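Local coordinates for protein nitroreductase (PDB 3EK3) that binds flavin mononucleotide and probably catalyses NAD(P)H-linked redox reactions on nitrogen-containing compounds, at residues Phe71-Asp76 against Asp143-Ala148. Residues are numbered along the deposited sequence; the frame is centred on the assembly and turned at random. Where two conformers were deposited one is given.
Sequences FAKSDD and DPEVRA
Lys-73, near the C-terminal end of helix 57-72, reaches across to Asp-143 and Glu-145 at the start of helix 144-153; the two backbones stand apart, and the gap is bridged by side chains alone, most of the way by Lys-73. The lysine runs out straight from CG and brings its NZ to two carboxylates, which it meets in roughly perpendicular directions. Its NZ lies 2.6 Å from Asp-143 OD2, on the syn lone pair of that oxygen, with the aspartate side chain set nearly square to the lysine chain. The second salt bridge, from Lys-73 NZ to Glu-145 OE1, measures 2.9 Å and meets the oxygen nearly along its C-O axis; a turn at chi2 (79°) swings the Glu-145 carboxylate over to the lysine. The lysine methylenes add to the contact, CD and CE of Lys-73 each approaching Asp-143 OD2 to 3.6 Å. Asp-143 works on two sides. Its CG is anti to the backbone N (chi1 169°), and its other oxygen, OD1, takes the Val-146 N-H on the anti lone pair at 3.1 Å in a fairly straight bond (165°), with a weak second bond from Glu-145 N. The capping bonds fix the carboxylate that the lysine grips, and the positive charge probably offsets the two acidic groups gathered at the helix start. Asp-143 and the buried Val-146 also touch Ala-70 of helix 57-72. The arrangement is an aspartate N-cap tied into a surface salt-bridge network, joining the C-terminal region of helix 57-72 to the start of helix 144-153 within the nitroreductase fold.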
loop_
_atom_site.group_PDB
_atom_site.type_symbol
_atom_site.label_atom_id
_atom_site.label_comp_id
_atom_site.label_asym_id
_atom_site.label_seq_id
_atom_site.Cartn_x
_atom_site.Cartn_y
_atom_site.Cartn_z
ATOM N N PHE A 71 12.957 -3.670 -22.155
ATOM C CA PHE A 71 12.533 -2.381 -22.733
ATOM C C PHE A 71 12.966 -2.183 -24.183
ATOM O O PHE A 71 12.205 -1.612 -24.980
ATOM C CB PHE A 71 13.040 -1.215 -21.875
ATOM C CG PHE A 71 12.363 -1.052 -20.570
ATOM C CD1 PHE A 71 11.089 -1.542 -20.322
ATOM C CD2 PHE A 71 12.988 -0.342 -19.554
ATOM C CE1 PHE A 71 10.481 -1.350 -19.085
ATOM C CE2 PHE A 71 12.382 -0.147 -18.341
ATOM C CZ PHE A 71 11.130 -0.647 -18.097
ATOM N N ALA A 72 14.171 -2.633 -24.547
ATOM C CA ALA A 72 14.640 -2.509 -25.929
ATOM C C ALA A 72 13.694 -3.233 -26.896
ATOM O O ALA A 72 13.588 -2.862 -28.059
ATOM C CB ALA A 72 16.093 -3.031 -26.081
ATOM N N LYS A 73 13.007 -4.262 -26.404
ATOM C CA LYS A 73 12.031 -5.018 -27.199
ATOM C C LYS A 73 10.685 -4.304 -27.364
ATOM O O LYS A 73 9.870 -4.706 -28.193
ATOM C CB LYS A 73 11.772 -6.387 -26.558
ATOM C CG LYS A 73 12.982 -7.287 -26.477
ATOM C CD LYS A 73 12.707 -8.514 -25.646
ATOM C CE LYS A 73 13.983 -9.289 -25.387
ATOM N NZ LYS A 73 13.822 -10.382 -24.402
ATOM N N SER A 74 10.441 -3.260 -26.581
ATOM C CA SER A 74 9.141 -2.583 -26.583
ATOM C C SER A 74 8.918 -1.698 -27.804
ATOM O O SER A 74 9.857 -1.418 -28.555
ATOM C CB SER A 74 9.000 -1.719 -25.337
ATOM O OG SER A 74 7.782 -1.002 -25.360
ATOM N N ASP A 75 7.662 -1.260 -27.982
ATOM C CA ASP A 75 7.301 -0.261 -28.997
ATOM C C ASP A 75 7.175 1.146 -28.413
ATOM O O ASP A 75 7.378 2.129 -29.132
ATOM C CB ASP A 75 6.002 -0.655 -29.702
ATOM C CG ASP A 75 6.223 -1.674 -30.800
ATOM O OD1 ASP A 75 7.136 -1.455 -31.627
ATOM O OD2 ASP A 75 5.486 -2.683 -30.844
ATOM N N ASP A 76 6.856 1.250 -27.123
ATOM C CA ASP A 76 6.796 2.548 -26.453
ATOM C C ASP A 76 8.131 3.284 -26.603
ATOM O O ASP A 76 9.173 2.808 -26.123
ATOM C CB ASP A 76 6.450 2.379 -24.971
ATOM C CG ASP A 76 5.048 1.829 -24.754
ATOM O OD1 ASP A 76 4.329 1.608 -25.752
ATOM O OD2 ASP A 76 4.665 1.613 -23.582
ATOM N N ASP A 143 9.717 -11.173 -18.776
ATOM C CA ASP A 143 10.669 -11.278 -19.884
ATOM C C ASP A 143 11.626 -12.424 -19.535
ATOM O O ASP A 143 12.084 -12.541 -18.408
ATOM C CB ASP A 143 11.428 -9.957 -20.090
ATOM C CG ASP A 143 12.595 -10.091 -21.046
ATOM O OD1 ASP A 143 13.695 -10.470 -20.618
ATOM O OD2 ASP A 143 12.406 -9.805 -22.248
ATOM N N PRO A 144 11.891 -13.308 -20.488
ATOM C CA PRO A 144 12.698 -14.496 -20.190
ATOM C C PRO A 144 14.038 -14.211 -19.517
ATOM O O PRO A 144 14.386 -14.880 -18.537
ATOM C CB PRO A 144 12.909 -15.119 -21.563
ATOM C CG PRO A 144 11.694 -14.665 -22.356
ATOM C CD PRO A 144 11.393 -13.296 -21.878
ATOM N N GLU A 145 14.796 -13.227 -20.014
ATOM C CA GLU A 145 16.080 -12.933 -19.393
ATOM C C GLU A 145 15.944 -12.258 -18.031
ATOM O O GLU A 145 16.694 -12.591 -17.108
ATOM C CB GLU A 145 16.995 -12.132 -20.320
ATOM C CG GLU A 145 17.443 -12.916 -21.576
ATOM C CD GLU A 145 16.363 -12.960 -22.665
ATOM O OE1 GLU A 145 15.625 -11.958 -22.846
ATOM O OE2 GLU A 145 16.246 -14.010 -23.344
ATOM N N VAL A 146 14.975 -11.353 -17.879
ATOM C CA VAL A 146 14.731 -10.745 -16.575
ATOM C C VAL A 146 14.312 -11.853 -15.608
ATOM O O VAL A 146 14.850 -11.982 -14.509
ATOM C CB VAL A 146 13.653 -9.632 -16.664
ATOM C CG1 VAL A 146 13.281 -9.119 -15.276
ATOM C CG2 VAL A 146 14.124 -8.463 -17.624
ATOM N N ARG A 147 13.381 -12.702 -16.042
ATOM C CA ARG A 147 12.874 -13.749 -15.141
ATOM C C ARG A 147 13.982 -14.703 -14.689
ATOM O O ARG A 147 14.059 -15.082 -13.518
ATOM C CB ARG A 147 11.716 -14.517 -15.807
ATOM C CG ARG A 147 11.148 -15.676 -14.922
ATOM C CD ARG A 147 10.790 -15.283 -13.510
ATOM N NE ARG A 147 9.676 -14.328 -13.486
ATOM C CZ ARG A 147 8.861 -14.134 -12.456
ATOM N NH1 ARG A 147 9.031 -14.788 -11.336
ATOM N NH2 ARG A 147 7.852 -13.273 -12.574
ATOM N N ALA A 148 14.830 -15.116 -15.625
ATOM C CA ALA A 148 15.947 -15.962 -15.261
ATOM C C ALA A 148 16.804 -15.310 -14.182
ATOM O O ALA A 148 17.259 -15.981 -13.245
ATOM C CB ALA A 148 16.779 -16.326 -16.515
#